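Local coordinates for D-galactonate dehydratase family member RspA (Pantoea ananatis, PDB 3T6C), which catalyses, at a low rate in vitro, the magnesium-dependent dehydration of D-gluconate to 2-dehydro-3-deoxy-D-gluconate, at residues T345-P350 with G372-T377; G144-V149 with Q395-V400; G357-M362 with G389-D394. All coordinates share one frame; numbering follows the deposited sequence.

Interaction 1 (T345-P350 with G372-T377); sequences TAWHSP and GIQEYT. With GCO (D-gluconic acid), chain D.
Glu375 meets the backbone of Ser349 because its chain runs nearly straight, with CG anti to the backbone N (chi1 -171°) and the next torsion extended as well, and so carries the carboxylate across to 345-350. Gln374 bends at chi2 (48°), which folds its amide back against Trp347. The bond from Ser349 N to Glu375 OE1, 2.9 Å, is almost straight, although the N-H arrives from above the carboxylate plane. Arg319 forms a salt bridge with the same oxygen, and His150 binds the other, so both carboxylate oxygens have protein partners. Glu375 OE2 and O1A of the D-gluconic acid lie only 2.5 Å apart, so close that one of the two acid groups probably carries a proton. His348 NE2 donates to the ligand's O5 at 2.8 Å, while its ND1 is paired with His321. The Gln374 amide lies nearly coplanar with the Trp347 indole, with NE2 at the ring edge, 3.8 Å from CD1, and bound to Asp365. Farther back, Thr345 O accepts from Ile373 N at 3.1 Å, and waters bridge the gap where direct backbone pairing lapses; one joins Trp347 O, Ile373 O and Glu375 N. Two nearly parallel segments thus deliver His348, Pro350 and Glu375 to the ligand, an active site at the C-terminal ends of barrel strands, as in the enolase superfamily.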
loop_
_atom_site.group_PDB
_atom_site.type_symbol
_atom_site.label_atom_id
_atom_site.label_comp_id
_atom_site.label_asym_id
_atom_site.label_seq_id
_atom_site.Cartn_x
_atom_site.Cartn_y
_atom_site.Cartn_z
ATOM N N THR A 345 -13.230 -10.510 -22.926
ATOM C CA THR A 345 -14.311 -9.595 -23.385
ATOM C C THR A 345 -15.677 -10.280 -23.359
ATOM O O THR A 345 -15.794 -11.494 -23.656
ATOM C CB THR A 345 -14.033 -9.025 -24.810
ATOM O OG1 THR A 345 -14.212 -10.079 -25.777
ATOM C CG2 THR A 345 -12.615 -8.482 -24.909
ATOM N N ALA A 346 -16.698 -9.549 -22.881
ATOM C CA ALA A 346 -18.079 -9.986 -23.078
ATOM C C ALA A 346 -18.852 -8.708 -23.401
ATOM O O ALA A 346 -19.689 -8.249 -22.579
ATOM C CB ALA A 346 -18.529 -10.589 -21.695
ATOM N N TRP A 347 -18.867 -8.314 -24.667
ATOM C CA TRP A 347 -19.544 -7.044 -24.997
ATOM C C TRP A 347 -21.040 -7.174 -24.780
ATOM O O TRP A 347 -21.646 -8.194 -25.104
ATOM C CB TRP A 347 -19.269 -6.651 -26.468
ATOM C CG TRP A 347 -17.791 -6.638 -26.845
ATOM C CD1 TRP A 347 -17.196 -7.389 -27.820
ATOM C CD2 TRP A 347 -16.760 -5.850 -26.266
ATOM N NE1 TRP A 347 -15.856 -7.108 -27.898
ATOM C CE2 TRP A 347 -15.550 -6.183 -26.950
ATOM C CE3 TRP A 347 -16.723 -4.887 -25.238
ATOM C CZ2 TRP A 347 -14.345 -5.547 -26.693
ATOM C CZ3 TRP A 347 -15.479 -4.289 -24.945
ATOM C CH2 TRP A 347 -14.323 -4.624 -25.678
ATOM N N HIS A 348 -21.634 -6.077 -24.288
ATOM C CA HIS A 348 -23.115 -6.013 -24.089
ATOM C C HIS A 348 -23.843 -6.043 -25.431
ATOM O O HIS A 348 -23.468 -5.315 -26.383
ATOM C CB HIS A 348 -23.377 -4.733 -23.306
ATOM C CG HIS A 348 -24.836 -4.387 -23.110
ATOM N ND1 HIS A 348 -25.476 -3.468 -23.920
ATOM C CD2 HIS A 348 -25.751 -4.779 -22.187
ATOM C CE1 HIS A 348 -26.733 -3.322 -23.514
ATOM N NE2 HIS A 348 -26.916 -4.076 -22.446
ATOM N N SER A 349 -24.776 -6.996 -25.563
ATOM C CA SER A 349 -25.516 -7.125 -26.824
ATOM C C SER A 349 -26.909 -7.758 -26.686
ATOM O O SER A 349 -27.089 -8.892 -27.130
ATOM C CB SER A 349 -24.649 -7.958 -27.763
ATOM O OG SER A 349 -25.067 -7.725 -29.103
ATOM N N PRO A 350 -27.846 -7.085 -26.063
ATOM C CA PRO A 350 -29.255 -7.393 -25.841
ATOM C C PRO A 350 -30.047 -6.820 -27.041
ATOM O O PRO A 350 -29.622 -6.905 -28.188
ATOM C CB PRO A 350 -29.544 -6.738 -24.499
ATOM C CG PRO A 350 -28.827 -5.525 -24.580
ATOM C CD PRO A 350 -27.558 -5.782 -25.454
ATOM N N GLY A 372 -14.065 -13.543 -24.516
ATOM C CA GLY A 372 -14.786 -14.395 -23.567
ATOM C C GLY A 372 -16.090 -15.077 -23.962
ATOM O O GLY A 372 -16.166 -16.285 -24.115
ATOM N N ILE A 373 -17.087 -14.255 -24.273
ATOM C CA ILE A 373 -18.380 -14.802 -24.682
ATOM C C ILE A 373 -19.126 -13.682 -25.403
ATOM O O ILE A 373 -18.815 -12.501 -25.169
ATOM C CB ILE A 373 -19.163 -15.380 -23.454
ATOM C CG1 ILE A 373 -20.330 -16.247 -23.926
ATOM C CG2 ILE A 373 -19.704 -14.241 -22.574
ATOM C CD1 ILE A 373 -19.843 -17.534 -24.676
ATOM N N GLN A 374 -20.107 -14.047 -26.248
ATOM C CA GLN A 374 -20.957 -12.995 -26.851
ATOM C C GLN A 374 -22.433 -13.188 -26.511
ATOM O O GLN A 374 -23.068 -14.125 -26.976
ATOM C CB GLN A 374 -20.790 -13.005 -28.374
ATOM C CG GLN A 374 -21.488 -11.802 -29.086
ATOM C CD GLN A 374 -21.158 -10.473 -28.397
ATOM O OE1 GLN A 374 -22.016 -9.920 -27.669
ATOM N NE2 GLN A 374 -19.927 -9.991 -28.551
ATOM N N GLU A 375 -22.974 -12.272 -25.711
ATOM C CA GLU A 375 -24.406 -12.195 -25.467
ATOM C C GLU A 375 -25.155 -12.112 -26.776
ATOM O O GLU A 375 -24.699 -11.401 -27.685
ATOM C CB GLU A 375 -24.663 -10.906 -24.700
ATOM C CG GLU A 375 -26.095 -10.797 -24.180
ATOM C CD GLU A 375 -26.280 -9.603 -23.275
ATOM O OE1 GLU A 375 -25.469 -8.680 -23.280
ATOM O OE2 GLU A 375 -27.282 -9.575 -22.521
ATOM N N TYR A 376 -26.303 -12.789 -26.860
ATOM C CA TYR A 376 -27.062 -12.736 -28.089
ATOM C C TYR A 376 -28.545 -12.755 -27.788
ATOM O O TYR A 376 -29.008 -13.568 -26.983
ATOM C CB TYR A 376 -26.704 -13.969 -28.900
ATOM C CG TYR A 376 -27.496 -14.064 -30.178
ATOM C CD1 TYR A 376 -27.206 -13.222 -31.220
ATOM C CD2 TYR A 376 -28.505 -15.007 -30.310
ATOM C CE1 TYR A 376 -27.912 -13.302 -32.387
ATOM C CE2 TYR A 376 -29.233 -15.097 -31.501
ATOM C CZ TYR A 376 -28.914 -14.236 -32.497
ATOM O OH TYR A 376 -29.610 -14.292 -33.685
ATOM N N THR A 377 -29.302 -11.876 -28.450
ATOM C CA THR A 377 -30.762 -12.044 -28.426
ATOM C C THR A 377 -31.223 -12.095 -29.862
ATOM O O THR A 377 -30.719 -11.382 -30.744
ATOM C CB THR A 377 -31.504 -10.921 -27.652
ATOM O OG1 THR A 377 -31.129 -9.679 -28.204
ATOM C CG2 THR A 377 -31.151 -10.895 -26.192
HETATM C C1 GCO D . -27.933 -7.172 -20.267
HETATM C C2 GCO D . -28.389 -5.860 -19.751
HETATM C C3 GCO D . -29.657 -5.329 -20.392
HETATM C C4 GCO D . -29.886 -3.881 -20.010
HETATM C C5 GCO D . -30.480 -3.131 -21.177
HETATM C C6 GCO D . -30.721 -1.659 -20.892
HETATM O O1A GCO D . -28.234 -7.582 -21.427
HETATM O O1B GCO D . -27.092 -7.829 -19.570
HETATM O O2 GCO D . -28.311 -5.868 -18.350
HETATM O O3 GCO D . -30.678 -6.152 -19.963
HETATM O O4 GCO D . -30.768 -3.860 -18.903
HETATM O O5 GCO D . -29.623 -3.249 -22.252
HETATM O O6 GCO D . -31.243 -0.928 -21.984
HETATM O O HOH W 1 -17.039 -10.242 -26.201
HETATM O O HOH W 2 -21.033 -10.714 -24.246
HETATM O O HOH W 3 -25.177 -10.319 -30.211
HETATM O O HOH W 4 -28.000 -9.605 -29.933
#

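Interaction 2 (G144-V149 with Q395-V400); sequences GIALYV and QGYAYV
Ile145 and Ala398 form an antiparallel hydrogen-bonded pair, the tight centre: Ile145 N reaches Ala398 O at 3.0 Å on a lone pair, and Ala398 N returns to Ile145 O at 2.9 Å. A third bond, Leu147 N to Gly396 O at 3.1 Å, extends the pairing to the turn. Leu147 leans across the partner strand: chi1 (-53°) sets CG beside the backbone N, so that CD2 comes within 3.9 Å of Ala398 CB and CD1 lies against the Tyr397 backbone. With Ala146, Tyr397 makes a non-hydrogen-bonded pair; its CE1 lies 3.8 Å from Ala146 CB.

The ends are looser. Past Leu147 the two segments separate, and a water sits within hydrogen-bonding distance of Leu147 O and Gly396 O; at the other end the partly exposed Tyr399 touches Gly144 CA chiefly through CE1, at 3.9 Å. The phenol ends reach a neighbouring subunit: Tyr397 OH bonds O of its Arg206, and Tyr399 OH bonds N of its Arg209, whose side chain also makes a cation-pi contact with the Tyr399 ring. The chemistry implies divided labour: backbone bonds and apolar side-chain contacts fasten the strands, while tyrosine hydroxyls serve the subunit interface.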
loop_
_atom_site.group_PDB
_atom_site.type_symbol
_atom_site.label_atom_id
_atom_site.label_comp_id
_atom_site.label_asym_id
_atom_site.label_seq_id
_atom_site.Cartn_x
_atom_site.Cartn_y
_atom_site.Cartn_z
ATOM N N GLY A 144 -15.947 -19.377 -35.214
ATOM C CA GLY A 144 -17.336 -19.195 -34.832
ATOM C C GLY A 144 -17.258 -18.384 -33.520
ATOM O O GLY A 144 -16.261 -18.463 -32.794
ATOM N N ILE A 145 -18.305 -17.619 -33.232
ATOM C CA ILE A 145 -18.370 -16.819 -32.003
ATOM C C ILE A 145 -19.351 -17.464 -31.026
ATOM O O ILE A 145 -20.561 -17.570 -31.292
ATOM C CB ILE A 145 -18.860 -15.385 -32.338
ATOM C CG1 ILE A 145 -17.796 -14.644 -33.166
ATOM C CG2 ILE A 145 -19.278 -14.602 -31.055
ATOM C CD1 ILE A 145 -16.376 -14.664 -32.609
ATOM N N ALA A 146 -18.838 -17.916 -29.896
ATOM C CA ALA A 146 -19.705 -18.565 -28.891
ATOM C C ALA A 146 -20.688 -17.592 -28.258
ATOM O O ALA A 146 -20.332 -16.444 -27.886
ATOM C CB ALA A 146 -18.856 -19.258 -27.829
ATOM N N LEU A 147 -21.937 -18.044 -28.161
ATOM C CA LEU A 147 -23.051 -17.198 -27.713
ATOM C C LEU A 147 -23.562 -17.610 -26.339
ATOM O O LEU A 147 -23.613 -18.802 -26.021
ATOM C CB LEU A 147 -24.206 -17.272 -28.735
ATOM C CG LEU A 147 -23.800 -16.976 -30.182
ATOM C CD1 LEU A 147 -25.070 -17.186 -31.053
ATOM C CD2 LEU A 147 -23.313 -15.548 -30.301
ATOM N N TYR A 148 -24.002 -16.641 -25.514
ATOM C CA TYR A 148 -24.926 -16.998 -24.452
ATOM C C TYR A 148 -26.276 -16.345 -24.662
ATOM O O TYR A 148 -26.363 -15.285 -25.297
ATOM C CB TYR A 148 -24.396 -16.646 -23.054
ATOM C CG TYR A 148 -24.459 -15.162 -22.603
ATOM C CD1 TYR A 148 -25.625 -14.643 -21.988
ATOM C CD2 TYR A 148 -23.357 -14.337 -22.722
ATOM C CE1 TYR A 148 -25.671 -13.311 -21.544
ATOM C CE2 TYR A 148 -23.361 -13.014 -22.224
ATOM C CZ TYR A 148 -24.517 -12.506 -21.677
ATOM O OH TYR A 148 -24.483 -11.203 -21.235
ATOM N N VAL A 149 -27.312 -17.002 -24.157
ATOM C CA VAL A 149 -28.657 -16.566 -24.387
ATOM C C VAL A 149 -29.364 -16.419 -23.045
ATOM O O VAL A 149 -28.890 -16.898 -22.014
ATOM C CB VAL A 149 -29.428 -17.552 -25.273
ATOM C CG1 VAL A 149 -28.944 -17.438 -26.735
ATOM C CG2 VAL A 149 -29.347 -18.990 -24.723
ATOM N N GLN A 395 -26.455 -23.656 -33.857
ATOM C CA GLN A 395 -25.911 -24.526 -32.811
ATOM C C GLN A 395 -24.973 -23.801 -31.857
ATOM O O GLN A 395 -23.869 -24.290 -31.569
ATOM C CB GLN A 395 -25.249 -25.772 -33.398
ATOM C CG GLN A 395 -26.238 -26.650 -34.173
ATOM C CD GLN A 395 -27.263 -27.278 -33.251
ATOM O OE1 GLN A 395 -26.915 -27.829 -32.192
ATOM N NE2 GLN A 395 -28.540 -27.198 -33.640
ATOM N N GLY A 396 -25.429 -22.657 -31.367
ATOM C CA GLY A 396 -24.727 -21.982 -30.280
ATOM C C GLY A 396 -23.575 -21.073 -30.683
ATOM O O GLY A 396 -22.905 -20.514 -29.805
ATOM N N TYR A 397 -23.337 -20.913 -31.981
ATOM C CA TYR A 397 -22.264 -20.068 -32.488
ATOM C C TYR A 397 -22.827 -19.107 -33.519
ATOM O O TYR A 397 -23.773 -19.463 -34.260
ATOM C CB TYR A 397 -21.192 -20.909 -33.185
ATOM C CG TYR A 397 -20.299 -21.658 -32.247
ATOM C CD1 TYR A 397 -19.212 -21.019 -31.628
ATOM C CD2 TYR A 397 -20.503 -23.032 -31.996
ATOM C CE1 TYR A 397 -18.391 -21.703 -30.750
ATOM C CE2 TYR A 397 -19.658 -23.736 -31.115
ATOM C CZ TYR A 397 -18.592 -23.067 -30.516
ATOM O OH TYR A 397 -17.736 -23.756 -29.647
ATOM N N ALA A 398 -22.240 -17.916 -33.615
ATOM C CA ALA A 398 -22.550 -16.995 -34.693
ATOM C C ALA A 398 -21.471 -17.014 -35.761
ATOM O O ALA A 398 -20.255 -17.119 -35.479
ATOM C CB ALA A 398 -22.715 -15.570 -34.172
ATOM N N TYR A 399 -21.938 -16.923 -36.995
ATOM C CA TYR A 399 -21.055 -16.924 -38.167
ATOM C C TYR A 399 -21.251 -15.614 -38.931
ATOM O O TYR A 399 -22.287 -15.395 -39.576
ATOM C CB TYR A 399 -21.412 -18.142 -39.021
ATOM C CG TYR A 399 -21.124 -19.425 -38.257
ATOM C CD1 TYR A 399 -19.838 -19.916 -38.156
ATOM C CD2 TYR A 399 -22.130 -20.098 -37.572
ATOM C CE1 TYR A 399 -19.570 -21.066 -37.424
ATOM C CE2 TYR A 399 -21.885 -21.247 -36.842
ATOM C CZ TYR A 399 -20.588 -21.700 -36.765
ATOM O OH TYR A 399 -20.346 -22.865 -36.078
ATOM N N VAL A 400 -20.255 -14.742 -38.883
ATOM C CA VAL A 400 -20.361 -13.461 -39.604
ATOM C C VAL A 400 -19.993 -13.686 -41.061
ATOM O O VAL A 400 -19.170 -14.562 -41.371
ATOM C CB VAL A 400 -19.489 -12.306 -38.985
ATOM C CG1 VAL A 400 -19.839 -12.147 -37.493
ATOM C CG2 VAL A 400 -18.051 -12.568 -39.154
HETATM O O HOH W 5 -23.517 -21.343 -26.961
#

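Interaction 3 (G357-M362 with G389-D394); sequences GVCANM and GCPEVD
Met362 reaches Pro391 through its sulfur, near the end of a side chain that can be followed atom by atom from the helix. Met362 CB, on a bond directed toward 389-394, packs at 3.6 Å on Val400 CG1, just after strand 397-399. CG lies anti to the carbonyl carbon (chi1 -75°), and the extended chain beyond it carries SD to the proline ring, 3.6 Å from Pro391 CG and 3.9 Å from Pro391 CB. The methyl runs on past the ring, and Met362 CE ends 3.5 Å from Ala398 CB. The thioether and the pyrrolidine thus meet at a slant, with the sulfur beside the CB-CG edge of the ring.

A second sulfur, one turn back, attends to the neighbouring corner: Cys359 SG is 3.7 Å from Pro391 CD. Val358 adds a more distant touch, its CG1 4.4 Å from Pro391 CG. These ring distances hold for one of two modelled positions of Pro391. The side-chain contact is essentially apolar and small, burying 156 Å² in all. The carbonyl of Pro391 is dealt with elsewhere, accepting from Arg384. In the fold, helix 355-367 lies here against the short hairpin of strands 392-394 and 397-399, with Pro391 just ahead of the first strand, while Asn361 of the helix packs on Ser349 and makes a weak hydrogen bond to His348 O.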
loop_
_atom_site.group_PDB
_atom_site.type_symbol
_atom_site.label_atom_id
_atom_site.label_comp_id
_atom_site.label_asym_id
_atom_site.label_seq_id
_atom_site.Cartn_x
_atom_site.Cartn_y
_atom_site.Cartn_z
ATOM N N GLY A 357 -24.142 -2.632 -34.700
ATOM C CA GLY A 357 -23.438 -2.800 -33.424
ATOM C C GLY A 357 -23.167 -4.274 -33.128
ATOM O O GLY A 357 -22.085 -4.625 -32.650
ATOM N N VAL A 358 -24.128 -5.133 -33.466
ATOM C CA VAL A 358 -23.918 -6.579 -33.301
ATOM C C VAL A 358 -22.747 -7.041 -34.144
ATOM O O VAL A 358 -21.878 -7.797 -33.671
ATOM C CB VAL A 358 -25.177 -7.354 -33.696
ATOM C CG1 VAL A 358 -24.902 -8.872 -33.720
ATOM C CG2 VAL A 358 -26.257 -7.024 -32.695
ATOM N N CYS A 359 -22.682 -6.582 -35.397
ATOM C CA CYS A 359 -21.540 -6.931 -36.266
ATOM C C CYS A 359 -20.226 -6.369 -35.740
ATOM O O CYS A 359 -19.220 -7.072 -35.725
ATOM C CB CYS A 359 -21.776 -6.443 -37.706
ATOM S SG CYS A 359 -23.050 -7.385 -38.577
ATOM N N ALA A 360 -20.217 -5.124 -35.241
ATOM C CA ALA A 360 -18.997 -4.580 -34.663
ATOM C C ALA A 360 -18.519 -5.415 -33.478
ATOM O O ALA A 360 -17.341 -5.760 -33.417
ATOM C CB ALA A 360 -19.286 -3.180 -34.175
ATOM N N ASN A 361 -19.448 -5.782 -32.575
ATOM C CA ASN A 361 -19.067 -6.659 -31.449
ATOM C C ASN A 361 -18.384 -7.906 -31.984
ATOM O O ASN A 361 -17.354 -8.355 -31.461
ATOM C CB ASN A 361 -20.264 -7.152 -30.648
ATOM C CG ASN A 361 -20.920 -6.089 -29.825
ATOM O OD1 ASN A 361 -20.338 -5.047 -29.502
ATOM N ND2 ASN A 361 -22.152 -6.404 -29.370
ATOM N N MET A 362 -18.981 -8.501 -33.022
ATOM C CA MET A 362 -18.512 -9.797 -33.483
ATOM C C MET A 362 -17.179 -9.698 -34.256
ATOM O O MET A 362 -16.401 -10.653 -34.232
ATOM C CB MET A 362 -19.596 -10.487 -34.326
ATOM C CG MET A 362 -20.683 -11.002 -33.386
ATOM S SD MET A 362 -21.937 -11.871 -34.282
ATOM C CE MET A 362 -23.056 -12.290 -32.912
ATOM N N GLY A 389 -27.294 -8.647 -44.153
ATOM C CA GLY A 389 -25.957 -8.987 -43.650
ATOM C C GLY A 389 -25.886 -9.449 -42.209
ATOM O O GLY A 389 -24.799 -9.678 -41.700
ATOM N N CYS A 390 -27.015 -9.581 -41.512
ATOM C CA CYS A 390 -26.936 -9.986 -40.113
ATOM C C CYS A 390 -26.221 -11.348 -40.016
ATOM O O CYS A 390 -26.356 -12.175 -40.944
ATOM C CB CYS A 390 -28.341 -10.158 -39.555
ATOM S SG CYS A 390 -29.177 -8.560 -39.271
ATOM N N PRO A 391 -25.441 -11.555 -38.941
ATOM C CA PRO A 391 -24.797 -12.867 -38.744
ATOM C C PRO A 391 -25.777 -14.054 -38.750
ATOM O O PRO A 391 -26.951 -13.889 -38.425
ATOM C CB PRO A 391 -24.137 -12.723 -37.370
ATOM C CG PRO A 391 -23.784 -11.274 -37.282
ATOM C CD PRO A 391 -24.861 -10.521 -38.050
ATOM N N GLU A 392 -25.286 -15.228 -39.149
ATOM C CA GLU A 392 -26.064 -16.451 -39.089
ATOM C C GLU A 392 -25.806 -17.066 -37.718
ATOM O O GLU A 392 -24.658 -17.030 -37.254
ATOM C CB GLU A 392 -25.531 -17.427 -40.146
ATOM C CG GLU A 392 -26.188 -18.794 -40.156
ATOM C CD GLU A 392 -25.485 -19.797 -41.095
ATOM O OE1 GLU A 392 -24.492 -19.422 -41.764
ATOM O OE2 GLU A 392 -25.926 -20.974 -41.128
ATOM N N VAL A 393 -26.809 -17.673 -37.093
ATOM C CA VAL A 393 -26.596 -18.381 -35.806
ATOM C C VAL A 393 -26.976 -19.852 -36.022
ATOM O O VAL A 393 -28.024 -20.146 -36.623
ATOM C CB VAL A 393 -27.436 -17.734 -34.718
ATOM C CG1 VAL A 393 -27.359 -18.529 -33.423
ATOM C CG2 VAL A 393 -26.934 -16.241 -34.516
ATOM N N ASP A 394 -26.095 -20.753 -35.626
ATOM C CA ASP A 394 -26.318 -22.187 -35.796
ATOM C C ASP A 394 -25.687 -22.860 -34.586
ATOM O O ASP A 394 -24.481 -22.712 -34.383
ATOM C CB ASP A 394 -25.536 -22.551 -37.071
ATOM C CG ASP A 394 -25.629 -24.046 -37.509
ATOM O OD1 ASP A 394 -26.552 -24.762 -37.120
ATOM O OD2 ASP A 394 -24.754 -24.468 -38.315
#

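Interaction 1 lies deepest, its centre about 6 Å from the centre of the chain; the centres of interactions 2 and 3 sit farther out, at about 16 and 13 Å, where both also reach a second subunit. Strand 145-151 joins the first two: Gln374 N pairs with Ala146 O, and Tyr376 N with Tyr148 O, so the 397-399 hairpin and the ligand-bearing strand 374-375 flank one strand. Helix 355-367 ties interaction 3 to both, through Asn361 beside Ser349 and Met362 against Ala398. Chemistry follows place: acid and histidine side chains at the ligand, with waters between the two segments, regular backbone bonds along the sheet, and sulfur-to-proline packing where helix meets hairpin.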